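Local coordinates for protein xyloglucan-specific endo-beta-1,4-glucanase BoGH9A (PDB 6DHT) that hydrolyses internal beta-1,4-glucosidic linkages in the backbone of plant xyloglucans, releasing xyloglucan oligosaccharides, at residues Tyr172-Val177 against His238-Pro243; Tyr484-Gly489 against Pro511-Gly516; Pro496-Ser501 against Asn547-Asn552. One frame throughout, in Å; residues are numbered along the deposited sequence.

Contact 1: Tyr172-Val177 against His238-Pro243; sequences YNKYIV and HKLTTP
K174 and L240 are joined by two nearly straight backbone hydrogen bonds. K174 N gives to L240 O at 3.0 Å, and L240 N gives to K174 O at 2.8 Å. This is an antiparallel hydrogen-bonded pair. The two side chains lie alongside each other, and L240 CD1 touches K174 CE at 3.8 Å. Y175 and K239 form the next, non-hydrogen-bonded pair, with their side chains on the other face. K239 CG sits between its own backbone N and carbonyl carbon (chi1 58°), and the chain beyond it is extended. This lays K239 CD against the Y175 ring, 3.6 Å from CE2. At one end N173 OD1 accepts from T242 N at 3.0 Å; the donor is tilted out of the carbonyl plane.

The pairing forms one edge of a mixed five-stranded sheet in the GH9 domain, with 174-175 as an outermost strand. Y175 is also the N-cap of helix 176-192, so the strand passes directly into the helix.

At this junction H238 O is gripped by two donors. I176 N reaches it at 3.1 Å, and a water donates to it at 2.7 Å from water O to H238 O. That water accepts from V177 N and sits over the centre of one face of the H238 ring. V177 CG2 packs on H238 CE1.

Further out, S264 and the carbonyl of E332 hold the two H238 ring nitrogens, and D140 forms a salt bridge with K174. Y175 OH and N173 ND2 turn to D171, the predicted nucleophile. K239 NZ is held by G331 O and Q317, and T241 OG1 by T330.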
loop_
_atom_site.group_PDB
_atom_site.type_symbol
_atom_site.label_atom_id
_atom_site.label_comp_id
_atom_site.label_asym_id
_atom_site.label_seq_id
_atom_site.Cartn_x
_atom_site.Cartn_y
_atom_site.Cartn_z
ATOM N N TYR A 172 -15.822 7.184 -3.704
ATOM C CA TYR A 172 -16.414 7.073 -2.375
ATOM C C TYR A 172 -17.054 5.709 -2.086
ATOM O O TYR A 172 -17.780 5.559 -1.121
ATOM C CB TYR A 172 -17.472 8.174 -2.209
ATOM C CG TYR A 172 -16.977 9.604 -2.156
ATOM C CD1 TYR A 172 -15.890 9.986 -1.361
ATOM C CD2 TYR A 172 -17.625 10.607 -2.886
ATOM C CE1 TYR A 172 -15.485 11.303 -1.291
ATOM C CE2 TYR A 172 -17.225 11.906 -2.825
ATOM C CZ TYR A 172 -16.139 12.286 -2.045
ATOM O OH TYR A 172 -15.696 13.583 -1.941
ATOM N N ASN A 173 -16.748 4.711 -2.907
ATOM C CA ASN A 173 -17.271 3.372 -2.723
ATOM C C ASN A 173 -16.353 2.497 -1.872
ATOM O O ASN A 173 -15.211 2.893 -1.630
ATOM C CB ASN A 173 -17.537 2.789 -4.108
ATOM C CG ASN A 173 -18.445 3.698 -4.919
ATOM O OD1 ASN A 173 -19.617 3.846 -4.567
ATOM N ND2 ASN A 173 -17.892 4.376 -5.913
ATOM N N LYS A 174 -16.846 1.372 -1.385
ATOM C CA LYS A 174 -16.107 0.535 -0.428
ATOM C C LYS A 174 -16.076 -0.869 -0.985
ATOM O O LYS A 174 -17.129 -1.437 -1.271
ATOM C CB LYS A 174 -16.782 0.562 0.937
ATOM C CG LYS A 174 -17.010 1.977 1.449
ATOM C CD LYS A 174 -17.514 2.060 2.861
ATOM C CE LYS A 174 -18.810 1.296 3.046
ATOM N NZ LYS A 174 -19.472 1.645 4.321
ATOM N N TYR A 175 -14.898 -1.457 -1.135
ATOM C CA TYR A 175 -14.726 -2.707 -1.863
ATOM C C TYR A 175 -14.042 -3.754 -0.989
ATOM O O TYR A 175 -12.969 -3.489 -0.426
ATOM C CB TYR A 175 -13.852 -2.481 -3.080
ATOM C CG TYR A 175 -14.286 -1.361 -4.028
ATOM C CD1 TYR A 175 -14.044 -0.025 -3.714
ATOM C CD2 TYR A 175 -14.893 -1.627 -5.266
ATOM C CE1 TYR A 175 -14.394 1.017 -4.575
ATOM C CE2 TYR A 175 -15.255 -0.594 -6.127
ATOM C CZ TYR A 175 -15.003 0.723 -5.785
ATOM O OH TYR A 175 -15.348 1.760 -6.658
ATOM N N ILE A 176 -14.618 -4.944 -0.882
ATOM C CA ILE A 176 -14.079 -5.978 -0.007
ATOM C C ILE A 176 -12.726 -6.525 -0.491
ATOM O O ILE A 176 -11.800 -6.735 0.308
ATOM C CB ILE A 176 -15.101 -7.136 0.145
ATOM C CG1 ILE A 176 -16.289 -6.724 1.026
ATOM C CG2 ILE A 176 -14.426 -8.356 0.767
ATOM C CD1 ILE A 176 -15.957 -6.468 2.491
ATOM N N VAL A 177 -12.575 -6.744 -1.784
ATOM C CA VAL A 177 -11.322 -7.282 -2.299
ATOM C C VAL A 177 -10.189 -6.328 -1.976
ATOM O O VAL A 177 -9.156 -6.722 -1.378
ATOM C CB VAL A 177 -11.415 -7.577 -3.799
ATOM C CG1 VAL A 177 -10.050 -7.769 -4.432
ATOM C CG2 VAL A 177 -12.286 -8.811 -4.018
ATOM N N HIS A 238 -19.485 -8.249 -2.948
ATOM C CA HIS A 238 -18.226 -7.787 -3.544
ATOM C C HIS A 238 -17.885 -6.364 -3.126
ATOM O O HIS A 238 -16.727 -6.068 -2.802
ATOM C CB HIS A 238 -18.315 -7.905 -5.062
ATOM C CG HIS A 238 -17.012 -7.768 -5.790
ATOM N ND1 HIS A 238 -16.014 -8.724 -5.755
ATOM C CD2 HIS A 238 -16.563 -6.799 -6.615
ATOM C CE1 HIS A 238 -15.015 -8.348 -6.524
ATOM N NE2 HIS A 238 -15.316 -7.177 -7.056
ATOM N N LYS A 239 -18.864 -5.465 -3.159
ATOM C CA LYS A 239 -18.620 -4.068 -2.818
ATOM C C LYS A 239 -19.917 -3.379 -2.386
ATOM O O LYS A 239 -21.030 -3.915 -2.584
ATOM C CB LYS A 239 -17.987 -3.337 -3.991
ATOM C CG LYS A 239 -18.845 -3.380 -5.268
ATOM C CD LYS A 239 -18.207 -2.585 -6.391
ATOM C CE LYS A 239 -18.935 -2.789 -7.721
ATOM N NZ LYS A 239 -18.394 -1.951 -8.811
ATOM N N LEU A 240 -19.761 -2.208 -1.776
ATOM C CA LEU A 240 -20.854 -1.324 -1.416
ATOM C C LEU A 240 -20.649 -0.081 -2.252
ATOM O O LEU A 240 -19.599 0.558 -2.187
ATOM C CB LEU A 240 -20.844 -1.040 0.078
ATOM C CG LEU A 240 -22.040 -0.281 0.672
ATOM C CD1 LEU A 240 -22.076 -0.443 2.171
ATOM C CD2 LEU A 240 -21.959 1.196 0.330
ATOM N N THR A 241 -21.633 0.248 -3.093
ATOM C CA THR A 241 -21.409 1.213 -4.155
ATOM C C THR A 241 -22.684 1.953 -4.557
ATOM O O THR A 241 -23.804 1.495 -4.304
ATOM C CB THR A 241 -20.826 0.490 -5.410
ATOM O OG1 THR A 241 -20.467 1.416 -6.428
ATOM C CG2 THR A 241 -21.818 -0.566 -5.951
ATOM N N THR A 242 -22.486 3.108 -5.168
ATOM C CA THR A 242 -23.553 3.776 -5.913
ATOM C C THR A 242 -23.536 3.178 -7.305
ATOM O O THR A 242 -22.584 2.525 -7.703
ATOM C CB THR A 242 -23.279 5.270 -5.977
ATOM O OG1 THR A 242 -21.934 5.490 -6.393
ATOM C CG2 THR A 242 -23.496 5.919 -4.636
ATOM N N PRO A 243 -24.605 3.394 -8.092
ATOM C CA PRO A 243 -24.550 2.843 -9.451
ATOM C C PRO A 243 -23.500 3.501 -10.344
ATOM O O PRO A 243 -22.860 2.832 -11.168
ATOM C CB PRO A 243 -25.963 3.135 -9.988
ATOM C CG PRO A 243 -26.804 3.125 -8.771
ATOM C CD PRO A 243 -25.966 3.787 -7.706
HETATM O O HOH W 1 -14.311 -5.904 -4.072
#

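Contact 2: Tyr484-Gly489 against Pro511-Gly516; sequences YVTGLG and PGFLVG
T486 makes three hydrogen bonds with 511-516, one given and two accepted. Its N gives to F513 O at 2.9 Å, its O accepts from G512 N at 2.9 Å, and its OG1 accepts from F513 N at 3.0 Å. The G512 donor stands above the T486 carbonyl plane, 42° out of it. With chi1 61°, OG1 lies between the backbone N and the carbonyl carbon, where it faces the F513 amide. OG1 also meets the F513 ring at its edge and bonds to I510 O. A valine in its place would probably leave F513 N without its acceptor and I510 O without its hydroxyl partner.

The buried end is the tight part. Y484 O accepts from V515 N at 3.0 Å, in line with the carbonyl. V515 CG2 comes across the Y484 side chain, 3.9 Å from CD1. L514 CD1 fills in beside Y484 CB and V485 CG2. V485 CA also approaches F513 O at 3.3 Å as a CA-H...O contact. Helix 439-458 backs L514, and helix 551-567 backs both V485 and L514.

The other end is loose and faces solvent. The nearest approach of exposed G487 to partly exposed P511 is 4.1 Å, from G487 CA to P511 CB. G487 has positive phi, which favours glycine, and P511 CB leaves little room for a side chain. The L488 N to V485 O bond nearby is weak.

V485 to L488 is a type II beta turn with glycine at its third position, as is usual for this type. The turn starts at V485, which also makes a single backbone bridge with L514, between two antiparallel loop segments. The bridged end lies near the active site, with the V515 side chain about 6 Å from that of the predicted catalytic residue D539.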
loop_
_atom_site.group_PDB
_atom_site.type_symbol
_atom_site.label_atom_id
_atom_site.label_comp_id
_atom_site.label_asym_id
_atom_site.label_seq_id
_atom_site.Cartn_x
_atom_site.Cartn_y
_atom_site.Cartn_z
ATOM N N TYR A 484 6.457 11.688 -4.775
ATOM C CA TYR A 484 5.114 11.310 -5.211
ATOM C C TYR A 484 4.109 11.045 -4.081
ATOM O O TYR A 484 3.122 10.364 -4.274
ATOM C CB TYR A 484 5.184 10.082 -6.130
ATOM C CG TYR A 484 5.799 10.290 -7.508
ATOM C CD1 TYR A 484 5.075 10.924 -8.509
ATOM C CD2 TYR A 484 7.034 9.776 -7.819
ATOM C CE1 TYR A 484 5.591 11.047 -9.772
ATOM C CE2 TYR A 484 7.581 9.899 -9.092
ATOM C CZ TYR A 484 6.845 10.547 -10.060
ATOM O OH TYR A 484 7.366 10.672 -11.345
ATOM N N VAL A 485 4.353 11.632 -2.919
ATOM C CA VAL A 485 3.481 11.470 -1.765
ATOM C C VAL A 485 2.988 12.854 -1.358
ATOM O O VAL A 485 3.795 13.756 -1.097
ATOM C CB VAL A 485 4.229 10.855 -0.576
ATOM C CG1 VAL A 485 3.263 10.663 0.585
ATOM C CG2 VAL A 485 4.819 9.498 -0.948
ATOM N N THR A 486 1.682 13.027 -1.274
ATOM C CA THR A 486 1.120 14.335 -0.939
ATOM C C THR A 486 1.589 14.821 0.423
ATOM O O THR A 486 1.705 14.045 1.376
ATOM C CB THR A 486 -0.426 14.346 -0.973
ATOM O OG1 THR A 486 -0.943 13.415 -0.027
ATOM C CG2 THR A 486 -0.965 13.965 -2.338
ATOM N N GLY A 487 1.881 16.112 0.519
ATOM C CA GLY A 487 2.201 16.715 1.797
ATOM C C GLY A 487 3.622 16.531 2.287
ATOM O O GLY A 487 3.959 17.028 3.361
ATOM N N LEU A 488 4.459 15.833 1.534
ATOM C CA LEU A 488 5.832 15.584 1.973
ATOM C C LEU A 488 6.847 15.974 0.911
ATOM O O LEU A 488 6.496 16.145 -0.242
ATOM C CB LEU A 488 5.999 14.124 2.321
ATOM C CG LEU A 488 5.206 13.707 3.566
ATOM C CD1 LEU A 488 5.259 12.240 3.641
ATOM C CD2 LEU A 488 5.755 14.325 4.848
ATOM N N GLY A 489 8.109 16.130 1.306
ATOM C CA GLY A 489 9.157 16.492 0.361
ATOM C C GLY A 489 9.095 17.938 -0.054
ATOM O O GLY A 489 8.410 18.749 0.560
ATOM N N PRO A 511 -2.727 15.129 3.278
ATOM C CA PRO A 511 -1.364 14.592 3.194
ATOM C C PRO A 511 -1.291 13.066 3.360
ATOM O O PRO A 511 -2.195 12.433 3.884
ATOM C CB PRO A 511 -0.648 15.262 4.385
ATOM C CG PRO A 511 -1.734 15.456 5.385
ATOM C CD PRO A 511 -2.972 15.822 4.556
ATOM N N GLY A 512 -0.185 12.507 2.869
ATOM C CA GLY A 512 0.167 11.112 3.102
ATOM C C GLY A 512 -0.174 10.133 2.000
ATOM O O GLY A 512 0.077 8.936 2.178
ATOM N N PHE A 513 -0.730 10.592 0.876
ATOM C CA PHE A 513 -1.144 9.701 -0.199
ATOM C C PHE A 513 -0.108 9.542 -1.287
ATOM O O PHE A 513 0.367 10.523 -1.829
ATOM C CB PHE A 513 -2.431 10.219 -0.845
ATOM C CG PHE A 513 -3.639 10.123 0.048
ATOM C CD1 PHE A 513 -3.932 11.112 0.956
ATOM C CD2 PHE A 513 -4.489 9.038 -0.031
ATOM C CE1 PHE A 513 -5.070 10.988 1.806
ATOM C CE2 PHE A 513 -5.625 8.914 0.792
ATOM C CZ PHE A 513 -5.916 9.904 1.693
ATOM N N LEU A 514 0.210 8.294 -1.629
ATOM C CA LEU A 514 1.050 7.956 -2.762
ATOM C C LEU A 514 0.213 8.006 -4.033
ATOM O O LEU A 514 -0.770 7.260 -4.166
ATOM C CB LEU A 514 1.605 6.539 -2.599
ATOM C CG LEU A 514 2.502 6.050 -3.746
ATOM C CD1 LEU A 514 3.677 6.955 -4.010
ATOM C CD2 LEU A 514 2.996 4.657 -3.392
ATOM N N VAL A 515 0.582 8.863 -4.962
ATOM C CA VAL A 515 -0.162 8.884 -6.217
ATOM C C VAL A 515 0.303 7.749 -7.133
ATOM O O VAL A 515 1.393 7.211 -6.974
ATOM C CB VAL A 515 -0.072 10.273 -6.942
ATOM C CG1 VAL A 515 -0.617 11.359 -6.041
ATOM C CG2 VAL A 515 1.352 10.591 -7.357
ATOM N N GLY A 516 -0.518 7.372 -8.106
ATOM C CA GLY A 516 -0.237 6.201 -8.923
ATOM C C GLY A 516 1.078 6.261 -9.686
ATOM O O GLY A 516 1.803 5.275 -9.786
#

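Contact 3: Pro496-Ser501 against Asn547-Asn552; sequences PHHRLS and NEVAIN. With MG (magnesium ion), chain X; IMD (imidazole), chain B; EDO (1,2-ethanediol), chain F.
H497 ND1 gives a hydrogen bond to E548 OE1 at 2.8 Å. The acceptor lies in the ring plane of the histidine, but the bond meets the carboxylate from above, 49° out of its plane. E548 bends at chi2 (72°), which brings the carboxylate round to this nitrogen. The other oxygen, E548 OE2, accepts from N1 of a bound imidazole at 2.7 Å. Both oxygens thus have a donor. H497 O also lies close to OE1, but as a second acceptor, without a hydrogen bond. H497 and E548 are predicted active-site residues, E548 as the proton donor, so the imidazole probably marks part of the catalytic cleft.

The backbone holds the pair close. H497 N gives to N547 O at 2.8 Å. V549 N is buried here without any partner in the model. N547 ND2 lies over P496 CA and bonds to D539, while N547 OD1 takes the hydroxyl of Y537.

V549 CG2 sits over one face of the H498 ring, 3.4 Å from CD2, and the two side chains cross at about a right angle. The H498 nitrogens are both satisfied. ND1 pairs with S501 OG at 3.0 Å, and NE2 with Q118.

R499 grips a 1,2-ethanediol with two nitrogens. NH1 gives to its O2 at 2.9 Å and NH2 to its O1 at 2.8 Å. The same O2 lies at the edge of the H497 ring. The diol and the imidazole probably come from the crystallisation liquor. S501 O binds a magnesium ion at 2.1 Å, with three waters, D504 and I506 completing the site.

H498 is the N-cap of helix 499-503 and A550 that of helix 551-567. The contact therefore joins the loops that enter these two helices, and I551, at the start of the second, rests on helix 176-192.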
loop_
_atom_site.group_PDB
_atom_site.type_symbol
_atom_site.label_atom_id
_atom_site.label_comp_id
_atom_site.label_asym_id
_atom_site.label_seq_id
_atom_site.Cartn_x
_atom_site.Cartn_y
_atom_site.Cartn_z
ATOM N N PRO A 496 -4.014 16.043 -6.551
ATOM C CA PRO A 496 -4.368 14.642 -6.767
ATOM C C PRO A 496 -5.787 14.420 -7.254
ATOM O O PRO A 496 -6.693 15.191 -6.943
ATOM C CB PRO A 496 -4.174 14.012 -5.367
ATOM C CG PRO A 496 -4.374 15.173 -4.437
ATOM C CD PRO A 496 -3.758 16.341 -5.134
ATOM N N HIS A 497 -5.972 13.332 -7.984
ATOM C CA HIS A 497 -7.269 12.868 -8.391
ATOM C C HIS A 497 -7.882 12.191 -7.188
ATOM O O HIS A 497 -7.754 10.974 -6.996
ATOM C CB HIS A 497 -7.120 11.913 -9.579
ATOM C CG HIS A 497 -8.407 11.307 -10.052
ATOM N ND1 HIS A 497 -8.941 10.162 -9.506
ATOM C CD2 HIS A 497 -9.261 11.676 -11.041
ATOM C CE1 HIS A 497 -10.082 9.872 -10.105
ATOM N NE2 HIS A 497 -10.292 10.775 -11.053
ATOM N N HIS A 498 -8.538 13.000 -6.366
ATOM C CA HIS A 498 -9.008 12.564 -5.046
ATOM C C HIS A 498 -10.214 13.417 -4.730
ATOM O O HIS A 498 -10.075 14.614 -4.479
ATOM C CB HIS A 498 -7.895 12.837 -4.021
ATOM C CG HIS A 498 -8.156 12.296 -2.653
ATOM N ND1 HIS A 498 -7.607 12.864 -1.516
ATOM C CD2 HIS A 498 -8.831 11.201 -2.234
ATOM C CE1 HIS A 498 -7.958 12.148 -0.461
ATOM N NE2 HIS A 498 -8.704 11.137 -0.867
ATOM N N ARG A 499 -11.392 12.822 -4.740
ATOM C CA ARG A 499 -12.591 13.631 -4.539
ATOM C C ARG A 499 -12.578 14.350 -3.190
ATOM O O ARG A 499 -13.043 15.483 -3.098
ATOM C CB ARG A 499 -13.866 12.820 -4.707
ATOM C CG ARG A 499 -14.224 12.502 -6.170
ATOM C CD ARG A 499 -15.363 11.512 -6.251
ATOM N NE ARG A 499 -15.783 11.234 -7.630
ATOM C CZ ARG A 499 -15.111 10.473 -8.476
ATOM N NH1 ARG A 499 -13.951 9.927 -8.105
ATOM N NH2 ARG A 499 -15.581 10.248 -9.693
ATOM N N LEU A 500 -12.008 13.746 -2.142
ATOM C CA LEU A 500 -11.949 14.477 -0.874
ATOM C C LEU A 500 -11.111 15.750 -0.948
ATOM O O LEU A 500 -11.553 16.817 -0.524
ATOM C CB LEU A 500 -11.400 13.595 0.245
ATOM C CG LEU A 500 -12.315 12.509 0.806
ATOM C CD1 LEU A 500 -11.554 11.687 1.867
ATOM C CD2 LEU A 500 -13.584 13.034 1.416
ATOM N N SER A 501 -9.890 15.661 -1.455
ATOM C CA SER A 501 -9.029 16.840 -1.550
ATOM C C SER A 501 -9.579 17.868 -2.546
ATOM O O SER A 501 -9.344 19.080 -2.405
ATOM C CB SER A 501 -7.603 16.475 -1.957
ATOM O OG SER A 501 -6.966 15.705 -0.935
ATOM N N ASN A 547 -2.454 10.290 -11.435
ATOM C CA ASN A 547 -2.476 11.063 -10.184
ATOM C C ASN A 547 -3.584 10.618 -9.214
ATOM O O ASN A 547 -3.978 11.374 -8.344
ATOM C CB ASN A 547 -2.604 12.574 -10.499
ATOM C CG ASN A 547 -1.829 13.438 -9.544
ATOM O OD1 ASN A 547 -0.791 13.023 -8.999
ATOM N ND2 ASN A 547 -2.254 14.696 -9.400
ATOM N N GLU A 548 -4.086 9.400 -9.394
ATOM C CA GLU A 548 -5.078 8.792 -8.513
ATOM C C GLU A 548 -4.427 8.380 -7.174
ATOM O O GLU A 548 -3.211 8.222 -7.094
ATOM C CB GLU A 548 -5.689 7.570 -9.228
ATOM C CG GLU A 548 -6.485 6.557 -8.426
ATOM C CD GLU A 548 -7.843 6.997 -7.957
ATOM O OE1 GLU A 548 -8.084 8.210 -7.763
ATOM O OE2 GLU A 548 -8.642 6.080 -7.662
ATOM N N VAL A 549 -5.249 8.305 -6.137
ATOM C CA VAL A 549 -4.790 7.791 -4.836
ATOM C C VAL A 549 -5.692 6.626 -4.471
ATOM O O VAL A 549 -6.805 6.499 -4.960
ATOM C CB VAL A 549 -4.838 8.895 -3.742
ATOM C CG1 VAL A 549 -3.935 10.062 -4.128
ATOM C CG2 VAL A 549 -6.289 9.363 -3.484
ATOM N N ALA A 550 -5.216 5.720 -3.626
ATOM C CA ALA A 550 -5.978 4.519 -3.296
ATOM C C ALA A 550 -5.473 3.826 -2.046
ATOM O O ALA A 550 -4.264 3.839 -1.776
ATOM C CB ALA A 550 -5.926 3.542 -4.440
ATOM N N ILE A 551 -6.367 3.182 -1.314
ATOM C CA ILE A 551 -5.956 2.485 -0.093
ATOM C C ILE A 551 -4.933 1.382 -0.354
ATOM O O ILE A 551 -4.065 1.142 0.512
ATOM C CB ILE A 551 -7.145 1.957 0.722
ATOM C CG1 ILE A 551 -7.994 0.974 -0.088
ATOM C CG2 ILE A 551 -7.949 3.103 1.310
ATOM C CD1 ILE A 551 -9.092 0.255 0.693
ATOM N N ASN A 552 -5.007 0.690 -1.484
ATOM C CA ASN A 552 -4.044 -0.377 -1.754
ATOM C C ASN A 552 -2.692 0.173 -2.100
ATOM O O ASN A 552 -1.688 -0.478 -1.880
ATOM C CB ASN A 552 -4.542 -1.355 -2.816
ATOM C CG ASN A 552 -4.975 -0.674 -4.100
ATOM O OD1 ASN A 552 -5.746 0.305 -4.097
ATOM N ND2 ASN A 552 -4.488 -1.193 -5.212
HETATM MG MG MG X . -8.530 20.758 -1.490
HETATM N N1 IMD B . -7.879 3.513 -7.546
HETATM C C2 IMD B . -8.669 2.507 -7.109
HETATM N N3 IMD B . -7.902 1.394 -7.012
HETATM C C4 IMD B . -6.646 1.698 -7.405
HETATM C C5 IMD B . -6.631 3.042 -7.743
HETATM C C1 EDO F . -13.340 7.760 -11.805
HETATM O O1 EDO F . -14.123 8.969 -11.732
HETATM C C2 EDO F . -13.252 7.045 -10.455
HETATM O O2 EDO F . -12.542 7.881 -9.538
HETATM O O HOH W 2 -7.516 19.525 -0.055
HETATM O O HOH W 3 -9.758 21.976 -2.616
HETATM O O HOH W 4 -6.971 20.631 -2.723
#

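All three contacts lie in the GH9 domain and are mainly buried; solvent reaches mainly the turn end of contact 2, at G487 and P511. Contact 1 alone pairs regular strands. Contact 2 pairs irregular loops by backbone bonds and a threonine hydroxyl. Contact 3 relies more on side-chain polar groups and holds predicted catalytic residues. Contacts 2 and 3 are close neighbours, with alternating segments: F513 packs on V549 and its ring meets that of H498, while G516 N probably bonds to E548 O. Contact 1 reaches contact 3 through Y172, which packs on R499 and L500. Contacts 1 and 2 do not touch; their nearest atoms are about 10 Å apart.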